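Local coordinates for protein Pre-mRNA-processing-splicing factor 8 (Cryptococcus neoformans var. grubii serotype A, PDB 6MX6) that is the intein of a spliceosomal precursor and probably cuts itself out by protein splicing, joining the flanking host sequences, at residues 9-14 with 59-64; 50-55 with 101-106; 23-28 with 155-160. One frame throughout, in Å; residues are numbered along the deposited sequence.

Contact 1 of 3, residues 9-14 with 59-64; sequences GTRLLR and GLEDLV
Arg11 leaves its strand with CG anti to the carbonyl carbon (chi1 -60°) and then bends at CG-CD, while Glu61 starts off in the same sense but runs extended beyond CG; together these torsions bring guanidinium and carboxylate within salt-bridge range. The two side chains cross at about a right angle, and NH1 of Arg11 lies 3.4 Å from OE2 of Glu61. The groups do not lie flat against each other: their planes are 66° apart, and the carboxylate oxygen approaches the guanidinium obliquely. Arginine suits this place because its several N-H groups and flat cation let it serve Glu61 through NH1, Glu19, the stronger partner, through NE, and the ring of Tyr168 at once.

The rest of the contact is built from water. One molecule accepts from Arg11 N at 2.9 Å and donates to Glu61 OE1 at 3.0 Å, so each carboxylate oxygen of Glu61 has its own link to Arg11, one to the side chain and one to the backbone. A second water donates to Thr10 OG1 at 2.7 Å and accepts from Val64 N at 3.0 Å. Threonine fits because its hydroxyl serves this water as acceptor while also bonding to the carbonyl of Gln7. Val64 sits on an outermost strand of the six-stranded sheet, and the water takes up an N-H that points away from strand 52-56.

The contact thus joins the small 11-13/19-21 hairpin to the edge strand of the larger sheet, two parts of the Hint fold that share no direct hydrogen bond here. A surface salt bridge, with Arg11 shared among partners, probably contributes modestly; the two bridging waters carry much of the polar complementarity and leave the interface hydrated.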
loop_
_atom_site.group_PDB
_atom_site.type_symbol
_atom_site.label_atom_id
_atom_site.label_comp_id
_atom_site.label_asym_id
_atom_site.label_seq_id
_atom_site.Cartn_x
_atom_site.Cartn_y
_atom_site.Cartn_z
ATOM N N GLY A 9 -0.542 2.789 12.569
ATOM C CA GLY A 9 -0.855 4.188 12.373
ATOM C C GLY A 9 -1.176 4.551 10.945
ATOM O O GLY A 9 -1.545 5.704 10.682
ATOM N N THR A 10 -1.048 3.609 10.017
ATOM C CA THR A 10 -1.479 3.842 8.648
ATOM C C THR A 10 -2.999 3.977 8.617
ATOM O O THR A 10 -3.719 3.145 9.176
ATOM C CB THR A 10 -1.019 2.706 7.736
ATOM O OG1 THR A 10 0.416 2.580 7.776
ATOM C CG2 THR A 10 -1.460 2.974 6.314
ATOM N N ARG A 11 -3.486 5.040 7.977
ATOM C CA ARG A 11 -4.911 5.362 7.962
ATOM C C ARG A 11 -5.556 4.785 6.708
ATOM O O ARG A 11 -5.159 5.125 5.587
ATOM C CB ARG A 11 -5.114 6.881 8.027
ATOM C CG ARG A 11 -4.522 7.527 9.275
ATOM C CD ARG A 11 -4.171 8.996 9.051
ATOM N NE ARG A 11 -5.330 9.770 8.623
ATOM C CZ ARG A 11 -5.289 11.053 8.283
ATOM N NH1 ARG A 11 -4.139 11.715 8.321
ATOM N NH2 ARG A 11 -6.398 11.674 7.903
ATOM N N LEU A 12 -6.552 3.923 6.894
ATOM C CA LEU A 12 -7.293 3.281 5.822
ATOM C C LEU A 12 -8.734 3.768 5.823
ATOM O O LEU A 12 -9.189 4.420 6.766
ATOM C CB LEU A 12 -7.252 1.759 5.984
ATOM C CG LEU A 12 -5.858 1.199 6.272
ATOM C CD1 LEU A 12 -5.906 -0.292 6.547
ATOM C CD2 LEU A 12 -4.930 1.502 5.098
ATOM N N LEU A 13 -9.463 3.410 4.765
ATOM C CA LEU A 13 -10.865 3.796 4.602
ATOM C C LEU A 13 -11.763 2.587 4.835
ATOM O O LEU A 13 -11.593 1.549 4.187
ATOM C CB LEU A 13 -11.117 4.374 3.208
ATOM C CG LEU A 13 -10.475 5.733 2.930
ATOM C CD1 LEU A 13 -10.745 6.186 1.509
ATOM C CD2 LEU A 13 -10.956 6.763 3.930
ATOM N N ARG A 14 -12.715 2.726 5.756
ATOM C CA ARG A 14 -13.789 1.749 5.865
ATOM C C ARG A 14 -14.699 1.827 4.643
ATOM O O ARG A 14 -14.701 2.810 3.895
ATOM C CB ARG A 14 -14.618 1.988 7.125
ATOM C CG ARG A 14 -13.917 1.699 8.437
ATOM C CD ARG A 14 -14.910 1.771 9.588
ATOM N NE ARG A 14 -14.266 1.615 10.888
ATOM C CZ ARG A 14 -13.932 0.445 11.417
ATOM N NH1 ARG A 14 -14.175 -0.681 10.757
ATOM N NH2 ARG A 14 -13.352 0.400 12.606
ATOM N N GLY A 59 3.283 15.460 -2.653
ATOM C CA GLY A 59 3.123 15.708 -1.235
ATOM C C GLY A 59 2.067 14.840 -0.580
ATOM O O GLY A 59 1.039 15.338 -0.116
ATOM N N LEU A 60 2.312 13.538 -0.544
ATOM C CA LEU A 60 1.437 12.576 0.110
ATOM C C LEU A 60 2.214 11.914 1.237
ATOM O O LEU A 60 3.445 11.875 1.217
ATOM C CB LEU A 60 0.934 11.505 -0.870
ATOM C CG LEU A 60 -0.186 11.826 -1.868
ATOM C CD1 LEU A 60 -1.336 12.574 -1.212
ATOM C CD2 LEU A 60 0.350 12.605 -3.053
ATOM N N GLU A 61 1.483 11.378 2.214
ATOM C CA GLU A 61 2.114 10.719 3.354
ATOM C C GLU A 61 2.973 9.546 2.906
ATOM O O GLU A 61 2.605 8.804 1.993
ATOM C CB GLU A 61 1.046 10.223 4.336
ATOM C CG GLU A 61 0.479 11.321 5.229
ATOM C CD GLU A 61 -0.384 10.780 6.358
ATOM O OE1 GLU A 61 -0.538 9.543 6.457
ATOM O OE2 GLU A 61 -0.910 11.597 7.142
ATOM N N ASP A 62 4.128 9.381 3.555
ATOM C CA ASP A 62 4.981 8.231 3.271
ATOM C C ASP A 62 4.215 6.931 3.499
ATOM O O ASP A 62 3.385 6.828 4.403
ATOM C CB ASP A 62 6.214 8.210 4.180
ATOM C CG ASP A 62 7.082 9.451 4.059
ATOM O OD1 ASP A 62 6.885 10.259 3.123
ATOM O OD2 ASP A 62 7.977 9.606 4.921
ATOM N N LEU A 63 4.530 5.919 2.696
ATOM C CA LEU A 63 4.016 4.568 2.917
ATOM C C LEU A 63 5.105 3.747 3.593
ATOM O O LEU A 63 6.211 3.641 3.064
ATOM C CB LEU A 63 3.600 3.917 1.598
ATOM C CG LEU A 63 3.067 2.488 1.702
ATOM C CD1 LEU A 63 1.764 2.479 2.521
ATOM C CD2 LEU A 63 2.862 1.894 0.318
ATOM N N VAL A 64 4.808 3.158 4.751
ATOM C CA VAL A 64 5.826 2.417 5.499
ATOM C C VAL A 64 5.332 0.987 5.667
ATOM O O VAL A 64 4.235 0.771 6.189
ATOM C CB VAL A 64 6.133 3.063 6.860
ATOM C CG1 VAL A 64 7.250 2.318 7.551
ATOM C CG2 VAL A 64 6.513 4.540 6.688
HETATM O O HOH W 1 2.342 3.762 6.288
HETATM O O HOH W 2 -1.419 6.703 6.693
#

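Contact 2 of 3, residues 50-55 with 101-106; sequences RLYRIK and VTVDDF
Apolar contact centres on Val103, whose CG1 lies over one face of the Tyr52 ring. This methyl is 3.7 Å from Tyr52 CG and makes a CH-pi contact, 4.1 Å from the ring centroid and 27° off the normal, on the side of the ring nearer the backbone. Val103 places CG1 anti to its backbone N (chi1 163°), which leaves CG2 to face Ile54, where CD1 is a looser 4.5 Å away. A branched valine suits the spot because its two methyls serve two neighbours of one strand face; Leu71 and Cys65 pack on it as well.

In this Hint-type fold the contact sets the first turn of helix 103-108 against strand 52-56, just where edge strand 96-102 of the six-stranded sheet ends.

No hydrogen bond passes between the segments; within 101-106, Thr102 is the N-cap, its OG1 accepting from Asp105 N at 3.2 Å with an N-H...O angle of 163°, and its carbonyl O receives Phe106 N at 3.0 Å. Acidic Asp104 and Asp105 probably suit the positive end of the helix dipole. Among the polar ends, Asp104 OD1 stands 4.4 Å from Tyr52 OH, while OD2 bonds to His67 ND1.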
loop_
_atom_site.group_PDB
_atom_site.type_symbol
_atom_site.label_atom_id
_atom_site.label_comp_id
_atom_site.label_asym_id
_atom_site.label_seq_id
_atom_site.Cartn_x
_atom_site.Cartn_y
_atom_site.Cartn_z
ATOM N N ARG A 50 12.165 -3.941 11.262
ATOM C CA ARG A 50 12.609 -2.798 10.473
ATOM C C ARG A 50 11.838 -2.753 9.164
ATOM O O ARG A 50 11.920 -3.682 8.357
ATOM C CB ARG A 50 14.113 -2.885 10.214
ATOM C CG ARG A 50 14.921 -2.644 11.471
ATOM C CD ARG A 50 16.372 -3.020 11.276
ATOM N NE ARG A 50 17.076 -2.024 10.469
ATOM C CZ ARG A 50 18.384 -2.044 10.235
ATOM N NH1 ARG A 50 19.140 -2.996 10.759
ATOM N NH2 ARG A 50 18.938 -1.093 9.494
ATOM N N LEU A 51 11.106 -1.666 8.942
ATOM C CA LEU A 51 10.249 -1.531 7.775
ATOM C C LEU A 51 10.945 -0.705 6.698
ATOM O O LEU A 51 11.988 -0.091 6.920
ATOM C CB LEU A 51 8.919 -0.884 8.169
ATOM C CG LEU A 51 8.178 -1.600 9.301
ATOM C CD1 LEU A 51 6.878 -0.859 9.645
ATOM C CD2 LEU A 51 7.888 -3.026 8.878
ATOM N N TYR A 52 10.338 -0.683 5.519
ATOM C CA TYR A 52 10.786 0.164 4.428
ATOM C C TYR A 52 9.893 1.389 4.362
ATOM O O TYR A 52 8.668 1.263 4.429
ATOM C CB TYR A 52 10.736 -0.578 3.095
ATOM C CG TYR A 52 11.911 -1.494 2.941
ATOM C CD1 TYR A 52 11.899 -2.768 3.492
ATOM C CD2 TYR A 52 13.047 -1.069 2.290
ATOM C CE1 TYR A 52 12.994 -3.604 3.369
ATOM C CE2 TYR A 52 14.145 -1.890 2.159
ATOM C CZ TYR A 52 14.113 -3.155 2.694
ATOM O OH TYR A 52 15.216 -3.955 2.553
ATOM N N ARG A 53 10.514 2.560 4.228
ATOM C CA ARG A 53 9.805 3.823 4.050
ATOM C C ARG A 53 9.868 4.216 2.580
ATOM O O ARG A 53 10.960 4.337 2.009
ATOM C CB ARG A 53 10.416 4.920 4.927
ATOM C CG ARG A 53 9.741 6.291 4.752
ATOM C CD ARG A 53 10.292 7.332 5.713
ATOM N NE ARG A 53 10.076 6.902 7.090
ATOM C CZ ARG A 53 8.981 7.168 7.792
ATOM N NH1 ARG A 53 8.011 7.910 7.265
ATOM N NH2 ARG A 53 8.860 6.701 9.034
ATOM N N ILE A 54 8.699 4.418 1.976
ATOM C CA ILE A 54 8.563 4.853 0.592
ATOM C C ILE A 54 8.082 6.292 0.606
ATOM O O ILE A 54 7.025 6.599 1.183
ATOM C CB ILE A 54 7.592 3.957 -0.191
ATOM C CG1 ILE A 54 8.075 2.513 -0.148
ATOM C CG2 ILE A 54 7.476 4.447 -1.642
ATOM C CD1 ILE A 54 7.040 1.494 -0.616
ATOM N N LYS A 55 8.863 7.175 -0.021
ATOM C CA LYS A 55 8.522 8.585 -0.176
ATOM C C LYS A 55 8.305 8.903 -1.646
ATOM O O LYS A 55 9.096 8.485 -2.504
ATOM C CB LYS A 55 9.634 9.498 0.355
ATOM C CG LYS A 55 9.927 9.391 1.846
ATOM C CD LYS A 55 11.042 10.359 2.216
ATOM C CE LYS A 55 10.886 10.900 3.627
ATOM N NZ LYS A 55 9.615 11.640 3.802
ATOM N N VAL A 101 4.251 -6.030 -7.237
ATOM C CA VAL A 101 5.652 -6.355 -6.981
ATOM C C VAL A 101 5.939 -6.211 -5.494
ATOM O O VAL A 101 5.505 -5.247 -4.860
ATOM C CB VAL A 101 6.601 -5.478 -7.825
ATOM C CG1 VAL A 101 6.339 -4.010 -7.568
ATOM C CG2 VAL A 101 8.053 -5.834 -7.550
ATOM N N THR A 102 6.651 -7.181 -4.924
ATOM C CA THR A 102 6.981 -7.062 -3.513
ATOM C C THR A 102 8.002 -5.950 -3.311
ATOM O O THR A 102 8.767 -5.604 -4.218
ATOM C CB THR A 102 7.531 -8.376 -2.955
ATOM O OG1 THR A 102 8.820 -8.645 -3.524
ATOM C CG2 THR A 102 6.569 -9.534 -3.236
ATOM N N VAL A 103 7.998 -5.384 -2.102
ATOM C CA VAL A 103 8.978 -4.362 -1.751
ATOM C C VAL A 103 10.397 -4.898 -1.927
ATOM O O VAL A 103 11.277 -4.188 -2.417
ATOM C CB VAL A 103 8.723 -3.843 -0.319
ATOM C CG1 VAL A 103 9.932 -3.106 0.209
ATOM C CG2 VAL A 103 7.477 -2.942 -0.272
ATOM N N ASP A 104 10.643 -6.162 -1.561
ATOM C CA ASP A 104 11.993 -6.723 -1.701
ATOM C C ASP A 104 12.468 -6.674 -3.153
ATOM O O ASP A 104 13.585 -6.208 -3.457
ATOM C CB ASP A 104 12.013 -8.167 -1.197
ATOM C CG ASP A 104 12.405 -8.281 0.261
ATOM O OD1 ASP A 104 13.041 -7.340 0.796
ATOM O OD2 ASP A 104 12.070 -9.321 0.872
ATOM N N ASP A 105 11.612 -7.143 -4.066
ATOM C CA ASP A 105 11.972 -7.210 -5.475
ATOM C C ASP A 105 12.112 -5.821 -6.072
ATOM O O ASP A 105 13.004 -5.581 -6.895
ATOM C CB ASP A 105 10.929 -8.019 -6.246
ATOM C CG ASP A 105 11.009 -9.515 -5.953
ATOM O OD1 ASP A 105 12.099 -10.003 -5.588
ATOM O OD2 ASP A 105 9.980 -10.208 -6.110
ATOM N N PHE A 106 11.241 -4.893 -5.671
ATOM C CA PHE A 106 11.319 -3.529 -6.181
ATOM C C PHE A 106 12.590 -2.841 -5.707
ATOM O O PHE A 106 13.285 -2.185 -6.489
ATOM C CB PHE A 106 10.088 -2.742 -5.741
ATOM C CG PHE A 106 10.051 -1.347 -6.281
ATOM C CD1 PHE A 106 9.587 -1.104 -7.564
ATOM C CD2 PHE A 106 10.482 -0.281 -5.509
ATOM C CE1 PHE A 106 9.541 0.181 -8.063
ATOM C CE2 PHE A 106 10.448 1.004 -6.010
ATOM C CZ PHE A 106 9.977 1.232 -7.289
#

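Contact 3 of 3, residues 23-28 with 155-160; sequences EDVQEG and SGFVVD
Val25 overlaps one side of the Phe157 ring, the side carrying CD2 and CE2, with its branch point and both methyls. CB and CG1 of Val25 each come to 3.6 Å from Phe157 CE2, and CG2 of Val25 follows at 3.8 Å from the same carbon. The valine approaches obliquely, and the two side chains cross at about a right angle. Phe157 takes the rotamer that sets CG between its backbone N and carbonyl carbon (chi1 46°), and this tucks the ring over the loop. A beta-branched valine suits the site: it is compact, and CB and its two methyls all reach the CD2-CE2 side of the ring. Val22 and Leu31 also touch the phenylalanine, making the pair part of a hydrophobic core.

Two residues earlier in the strand a hydroxyl meets an aliphatic carbon. Ser155 OG lies 3.4 Å from Glu23 CB, so it touches the root of the glutamate and not its acid. That acid bonds through OE1 to Gly9 N, and Ser155 OG has its main partner in Asn8 OD1, with Arg46 a weak second. Serine fits here because it is small enough to sit close beside Glu23 and still reach Asn8.

The arrangement lays the loop 23-28, which connects strands 19-21 and 30-32 and opens with the end of a 3-10 turn at 23-24, alongside strand 152-159 of the four-stranded antiparallel sheet of the Hint fold. At the far end of the loop, Gly28 pairs through its backbone with Ala41 of strand 38-49. With no hydrogen bond passing between the two segments, their association probably depends largely on van der Waals fit and exclusion of water, while the buried polar atom Ser155 OG is satisfied by neighbours elsewhere.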
loop_
_atom_site.group_PDB
_atom_site.type_symbol
_atom_site.label_atom_id
_atom_site.label_comp_id
_atom_site.label_asym_id
_atom_site.label_seq_id
_atom_site.Cartn_x
_atom_site.Cartn_y
_atom_site.Cartn_z
ATOM N N GLU A 23 -4.133 -0.983 12.530
ATOM C CA GLU A 23 -4.093 -1.880 13.678
ATOM C C GLU A 23 -5.443 -2.015 14.372
ATOM O O GLU A 23 -5.588 -2.889 15.235
ATOM C CB GLU A 23 -3.041 -1.415 14.687
ATOM C CG GLU A 23 -3.371 -0.117 15.409
ATOM C CD GLU A 23 -2.746 1.094 14.725
ATOM O OE1 GLU A 23 -2.501 1.016 13.505
ATOM O OE2 GLU A 23 -2.498 2.110 15.409
ATOM N N ASP A 24 -6.423 -1.185 14.023
ATOM C CA ASP A 24 -7.777 -1.310 14.555
ATOM C C ASP A 24 -8.684 -2.135 13.654
ATOM O O ASP A 24 -9.844 -2.365 14.009
ATOM C CB ASP A 24 -8.391 0.079 14.776
ATOM C CG ASP A 24 -7.619 0.902 15.796
ATOM O OD1 ASP A 24 -6.955 0.299 16.665
ATOM O OD2 ASP A 24 -7.671 2.151 15.726
ATOM N N VAL A 25 -8.184 -2.583 12.503
ATOM C CA VAL A 25 -8.959 -3.441 11.614
ATOM C C VAL A 25 -9.105 -4.813 12.251
ATOM O O VAL A 25 -8.112 -5.437 12.640
ATOM C CB VAL A 25 -8.275 -3.545 10.245
ATOM C CG1 VAL A 25 -8.969 -4.587 9.375
ATOM C CG2 VAL A 25 -8.253 -2.174 9.556
ATOM N N GLN A 26 -10.340 -5.293 12.358
ATOM C CA GLN A 26 -10.605 -6.582 12.980
ATOM C C GLN A 26 -11.256 -7.529 11.981
ATOM O O GLN A 26 -11.703 -7.120 10.909
ATOM C CB GLN A 26 -11.480 -6.423 14.229
ATOM C CG GLN A 26 -10.686 -6.515 15.524
ATOM C CD GLN A 26 -9.678 -7.666 15.519
ATOM O OE1 GLN A 26 -10.006 -8.806 15.161
ATOM N NE2 GLN A 26 -8.440 -7.366 15.913
ATOM N N GLU A 27 -11.304 -8.811 12.355
ATOM C CA GLU A 27 -11.799 -9.851 11.459
ATOM C C GLU A 27 -13.209 -9.533 10.968
ATOM O O GLU A 27 -14.078 -9.134 11.748
ATOM C CB GLU A 27 -11.779 -11.209 12.166
ATOM C CG GLU A 27 -12.365 -12.354 11.352
ATOM C CD GLU A 27 -11.340 -13.053 10.469
ATOM O OE1 GLU A 27 -10.122 -12.888 10.702
ATOM O OE2 GLU A 27 -11.754 -13.776 9.537
ATOM N N GLY A 28 -13.429 -9.710 9.664
ATOM C CA GLY A 28 -14.701 -9.399 9.041
ATOM C C GLY A 28 -14.934 -7.938 8.704
ATOM O O GLY A 28 -15.947 -7.627 8.064
ATOM N N SER A 155 0.947 -4.171 11.251
ATOM C CA SER A 155 -0.256 -4.988 11.236
ATOM C C SER A 155 -0.576 -5.354 9.797
ATOM O O SER A 155 -0.388 -4.546 8.877
ATOM C CB SER A 155 -1.437 -4.258 11.886
ATOM O OG SER A 155 -1.129 -3.870 13.216
ATOM N N GLY A 156 -1.041 -6.588 9.606
ATOM C CA GLY A 156 -1.391 -7.072 8.289
ATOM C C GLY A 156 -2.689 -7.858 8.340
ATOM O O GLY A 156 -3.170 -8.235 9.407
ATOM N N PHE A 157 -3.253 -8.079 7.160
ATOM C CA PHE A 157 -4.461 -8.878 7.001
ATOM C C PHE A 157 -4.599 -9.196 5.522
ATOM O O PHE A 157 -3.910 -8.621 4.676
ATOM C CB PHE A 157 -5.714 -8.169 7.543
ATOM C CG PHE A 157 -5.841 -6.725 7.123
ATOM C CD1 PHE A 157 -6.114 -6.390 5.808
ATOM C CD2 PHE A 157 -5.714 -5.706 8.055
ATOM C CE1 PHE A 157 -6.246 -5.061 5.425
ATOM C CE2 PHE A 157 -5.835 -4.374 7.678
ATOM C CZ PHE A 157 -6.102 -4.056 6.362
ATOM N N VAL A 158 -5.480 -10.130 5.217
ATOM C CA VAL A 158 -5.827 -10.404 3.831
ATOM C C VAL A 158 -7.156 -9.729 3.545
ATOM O O VAL A 158 -7.963 -9.466 4.445
ATOM C CB VAL A 158 -5.893 -11.912 3.505
ATOM C CG1 VAL A 158 -4.494 -12.461 3.256
ATOM C CG2 VAL A 158 -6.577 -12.663 4.607
ATOM N N VAL A 159 -7.364 -9.425 2.275
ATOM C CA VAL A 159 -8.570 -8.781 1.790
ATOM C C VAL A 159 -9.089 -9.621 0.632
ATOM O O VAL A 159 -8.304 -10.121 -0.176
ATOM C CB VAL A 159 -8.277 -7.325 1.359
ATOM C CG1 VAL A 159 -9.287 -6.831 0.349
ATOM C CG2 VAL A 159 -8.241 -6.411 2.572
ATOM N N ASP A 160 -10.407 -9.796 0.565
ATOM C CA ASP A 160 -11.014 -10.637 -0.460
ATOM C C ASP A 160 -11.048 -9.894 -1.796
ATOM O O ASP A 160 -10.462 -8.818 -1.955
ATOM C CB ASP A 160 -12.407 -11.085 -0.019
ATOM C CG ASP A 160 -13.408 -9.940 0.028
ATOM O OD1 ASP A 160 -13.008 -8.796 0.337
ATOM O OD2 ASP A 160 -14.604 -10.189 -0.235
#

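From the N terminus, 9-14 comes first, then 23-28, then 50-55. Contact 1 closes first, when the chain returns at 59-64, and thereby crosses both others, whose opening segments lie within its loop. Contact 2 closes next at 101-106, and contact 3 only at 155-160, so that contact 2 is nested inside the long loop of contact 3. Strands 52-56 and 63-65 are neighbours in the six-stranded sheet, which joins contacts 1 and 2 directly, Leu63 O probably bonding to Ile54 N. Contact 1 ties the 11-13/19-21 hairpin to that sheet, and Leu12 packs on Phe157 and Val25, linking it to contact 3; contacts 2 and 3 do not touch.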